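Local coordinates for EAL domain protein (Vibrio cholerae serotype O1, PDB 6IJ2), which hydrolyses cyclic dinucleotides, acting as a phosphodiesterase that degrades c-di-GMP and cGAMP, at residues 185-190 against 220-225. The protein carries 1 engineered substitution. Residues are numbered along the deposited sequence; the frame is centred on the assembly and turned at random.
Sequences IRNIHA and HAEFAW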
ATOM      1  N   ILE A 185      12.843  -6.282  -1.393  1.00 32.19           N
ATOM      2  CA  ILE A 185      13.884  -7.135  -1.949  1.00 32.50           C
ATOM      3  C   ILE A 185      15.055  -7.328  -1.003  1.00 29.00           C
ATOM      4  O   ILE A 185      15.903  -8.188  -1.274  1.00 25.99           O
ATOM      5  CB  ILE A 185      14.361  -6.611  -3.315  1.00 41.34           C
ATOM      6  CG1 ILE A 185      15.035  -5.257  -3.150  1.00 28.99           C
ATOM      7  CG2 ILE A 185      13.179  -6.556  -4.285  1.00 44.90           C
ATOM      8  CD1 ILE A 185      16.544  -5.341  -3.152  1.00 35.54           C
ATOM      9  N   ARG A 186      15.109  -6.598   0.119  1.00 27.90           N
ATOM     10  CA  ARG A 186      16.233  -6.731   1.041  1.00 32.02           C
ATOM     11  C   ARG A 186      16.364  -8.174   1.518  1.00 26.40           C
ATOM     12  O   ARG A 186      15.456  -8.717   2.170  1.00 29.20           O
ATOM     13  CB  ARG A 186      16.058  -5.790   2.236  1.00 31.92           C
ATOM     14  CG  ARG A 186      17.222  -5.788   3.231  1.00 32.84           C
ATOM     15  CD  ARG A 186      18.532  -5.274   2.611  1.00 33.08           C
ATOM     16  NE  ARG A 186      18.396  -3.920   2.070  1.00 34.21           N
ATOM     17  CZ  ARG A 186      18.594  -3.576   0.797  1.00 32.70           C
ATOM     18  NH1 ARG A 186      18.966  -4.471  -0.117  1.00 31.89           N
ATOM     19  NH2 ARG A 186      18.418  -2.313   0.430  1.00 30.54           N
ATOM     20  N   ASN A 187      17.499  -8.791   1.186  1.00 28.79           N
ATOM     21  CA  ASN A 187      17.806 -10.171   1.573  1.00 28.93           C
ATOM     22  C   ASN A 187      16.752 -11.146   1.061  1.00 27.34           C
ATOM     23  O   ASN A 187      16.422 -12.135   1.726  1.00 29.30           O
ATOM     24  CB  ASN A 187      17.974 -10.294   3.089  1.00 37.51           C
ATOM     25  CG  ASN A 187      19.191  -9.544   3.596  1.00 44.06           C
ATOM     26  OD1 ASN A 187      20.250  -9.567   2.970  1.00 45.57           O
ATOM     27  ND2 ASN A 187      19.042  -8.860   4.726  1.00 39.63           N
ATOM     28  N   ILE A 188      16.236 -10.886  -0.145  1.00 30.27           N
ATOM     29  CA  ILE A 188      15.125 -11.695  -0.633  1.00 28.95           C
ATOM     30  C   ILE A 188      15.571 -13.134  -0.873  1.00 25.60           C
ATOM     31  O   ILE A 188      14.771 -14.064  -0.734  1.00 32.23           O
ATOM     32  CB  ILE A 188      14.502 -11.066  -1.892  1.00 26.41           C
ATOM     33  CG1 ILE A 188      13.212 -11.802  -2.264  1.00 29.87           C
ATOM     34  CG2 ILE A 188      15.519 -11.015  -3.056  1.00 25.20           C
ATOM     35  CD1 ILE A 188      12.354 -11.031  -3.240  1.00 29.63           C
ATOM     36  N   HIS A 189      16.854 -13.345  -1.171  1.00 27.82           N
ATOM     37  CA  HIS A 189      17.390 -14.699  -1.306  1.00 29.55           C
ATOM     38  C   HIS A 189      17.296 -15.502  -0.015  1.00 32.62           C
ATOM     39  O   HIS A 189      17.417 -16.735  -0.053  1.00 31.76           O
ATOM     40  CB  HIS A 189      18.854 -14.640  -1.741  1.00 27.97           C
ATOM     41  CG  HIS A 189      19.748 -13.951  -0.761  1.00 32.18           C
ATOM     42  ND1 HIS A 189      19.659 -12.599  -0.494  1.00 31.88           N
ATOM     43  CD2 HIS A 189      20.745 -14.426   0.025  1.00 34.39           C
ATOM     44  CE1 HIS A 189      20.564 -12.273   0.411  1.00 33.96           C
ATOM     45  NE2 HIS A 189      21.235 -13.364   0.743  1.00 35.97           N
ATOM     46  N   ALA A 190      17.100 -14.840   1.127  1.00 28.91           N
ATOM     47  CA  ALA A 190      17.059 -15.543   2.412  1.00 30.42           C
ATOM     48  C   ALA A 190      15.671 -15.615   3.028  1.00 30.14           C
ATOM     49  O   ALA A 190      15.496 -16.307   4.038  1.00 33.92           O
ATOM     50  CB  ALA A 190      18.011 -14.872   3.413  1.00 34.91           C
ATOM     51  N   HIS A 220      25.216  -9.135  -4.307  1.00 31.01           N
ATOM     52  CA  HIS A 220      25.121 -10.068  -5.423  1.00 32.38           C
ATOM     53  C   HIS A 220      24.022 -11.098  -5.198  1.00 28.79           C
ATOM     54  O   HIS A 220      23.339 -11.505  -6.145  1.00 30.09           O
ATOM     55  CB  HIS A 220      26.459 -10.772  -5.650  1.00 37.22           C
ATOM     56  CG  HIS A 220      26.401 -11.815  -6.723  1.00 38.63           C
ATOM     57  ND1 HIS A 220      26.129 -13.138  -6.457  1.00 40.28           N
ATOM     58  CD2 HIS A 220      26.540 -11.722  -8.066  1.00 43.27           C
ATOM     59  CE1 HIS A 220      26.122 -13.822  -7.588  1.00 42.26           C
ATOM     60  NE2 HIS A 220      26.368 -12.986  -8.580  1.00 43.05           N
ATOM     61  N   ALA A 221      23.853 -11.557  -3.956  1.00 29.48           N
ATOM     62  CA  ALA A 221      22.859 -12.596  -3.694  1.00 29.88           C
ATOM     63  C   ALA A 221      21.451 -12.108  -4.008  1.00 28.90           C
ATOM     64  O   ALA A 221      20.627 -12.869  -4.534  1.00 27.26           O
ATOM     65  CB  ALA A 221      22.951 -13.059  -2.240  1.00 30.37           C
ATOM     66  N   GLU A 222      21.149 -10.849  -3.661  1.00 27.09           N
ATOM     67  CA  GLU A 222      19.868 -10.255  -4.035  1.00 25.62           C
ATOM     68  C   GLU A 222      19.727 -10.186  -5.549  1.00 28.80           C
ATOM     69  O   GLU A 222      18.705 -10.597  -6.110  1.00 26.92           O
ATOM     70  CB  GLU A 222      19.743  -8.852  -3.427  1.00 25.04           C
ATOM     71  CG  GLU A 222      19.521  -8.838  -1.918  1.00 25.84           C
ATOM     72  CD  GLU A 222      19.760  -7.458  -1.325  1.00 30.30           C
ATOM     73  OE1 GLU A 222      20.167  -6.564  -2.086  1.00 29.75           O
ATOM     74  OE2 GLU A 222      19.554  -7.271  -0.106  1.00 30.10           O
ATOM     75  N   PHE A 223      20.750  -9.655  -6.225  1.00 25.78           N
ATOM     76  CA  PHE A 223      20.718  -9.525  -7.681  1.00 26.71           C
ATOM     77  C   PHE A 223      20.465 -10.872  -8.340  1.00 29.85           C
ATOM     78  O   PHE A 223      19.629 -10.985  -9.248  1.00 27.02           O
ATOM     79  CB  PHE A 223      22.037  -8.918  -8.178  1.00 25.75           C
ATOM     80  CG  PHE A 223      22.490  -9.432  -9.525  1.00 26.10           C
ATOM     81  CD1 PHE A 223      22.012  -8.864 -10.692  1.00 29.47           C
ATOM     82  CD2 PHE A 223      23.414 -10.464  -9.623  1.00 30.81           C
ATOM     83  CE1 PHE A 223      22.444  -9.320 -11.937  1.00 31.94           C
ATOM     84  CE2 PHE A 223      23.842 -10.922 -10.856  1.00 35.63           C
ATOM     85  CZ  PHE A 223      23.351 -10.353 -12.013  1.00 30.44           C
ATOM     86  N   ALA A 224      21.160 -11.913  -7.873  1.00 26.53           N
ATOM     87  CA  ALA A 224      21.083 -13.199  -8.562  1.00 28.72           C
ATOM     88  C   ALA A 224      19.715 -13.837  -8.373  1.00 29.18           C
ATOM     89  O   ALA A 224      19.184 -14.473  -9.298  1.00 27.04           O
ATOM     90  CB  ALA A 224      22.185 -14.139  -8.064  1.00 27.93           C
ATOM     91  N   TRP A 225      19.136 -13.692  -7.180  1.00 27.29           N
ATOM     92  CA  TRP A 225      17.791 -14.201  -6.962  1.00 25.23           C
ATOM     93  C   TRP A 225      16.798 -13.472  -7.859  1.00 24.94           C
ATOM     94  O   TRP A 225      15.966 -14.100  -8.528  1.00 25.40           O
ATOM     95  CB  TRP A 225      17.403 -14.078  -5.475  1.00 24.89           C
ATOM     96  CG  TRP A 225      16.189 -14.867  -5.197  1.00 27.68           C
ATOM     97  CD1 TRP A 225      16.133 -16.159  -4.718  1.00 27.39           C
ATOM     98  CD2 TRP A 225      14.837 -14.469  -5.426  1.00 27.06           C
ATOM     99  NE1 TRP A 225      14.847 -16.572  -4.656  1.00 28.98           N
ATOM    100  CE2 TRP A 225      14.023 -15.560  -5.073  1.00 25.75           C
ATOM    101  CE3 TRP A 225      14.234 -13.295  -5.894  1.00 30.54           C
ATOM    102  CZ2 TRP A 225      12.631 -15.518  -5.169  1.00 30.18           C
ATOM    103  CZ3 TRP A 225      12.849 -13.255  -5.992  1.00 30.83           C
ATOM    104  CH2 TRP A 225      12.065 -14.358  -5.630  1.00 30.57           C
TER
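Glu-222, on helix 220-229, reaches across to the type II turn of Ile-185 to Ile-188 and shows how one carboxylate can hold a loop by both side chain and backbone. From CB, CG leaves anti to the carbonyl carbon (chi1 -72°), and the extended chain beyond it carries the carboxylate out to the turn. CG lies 3.7 Å from Ile-185 O, the carbonyl that closes the turn through Ile-188 N. CD lies at the edge of the Arg-186 guanidinium. At the tip OE2 takes both bonds from the turn: from Arg-186 NH1 at 2.9 Å, on its syn side, as part of a salt bridge, and from Asn-187 N at 2.9 Å on its anti side, the latter nearly straight at 171°. Both donors approach from the same face of the carboxylate. OE1 accepts a hydrogen bond from Glu-218 N, just before the helix, and Arg-186 NH2 donates one to Gly-216 O.

Ala-221 CB sits over the centre of the His-189 ring, 3.4 Å from its centroid, a CH-pi contact. Ile-188 lays CG1 over the six-membered ring of Trp-225, shifted toward the rim; Met-198 of helix 192-207 touches both residues. A salt bridge and an amide bond, flanked by CH-pi contacts, thus tie two successive strand-to-strand connections of the TIM-barrel-like EAL fold; the paired donors on OE2 would be expected to favour an ionised Glu-222.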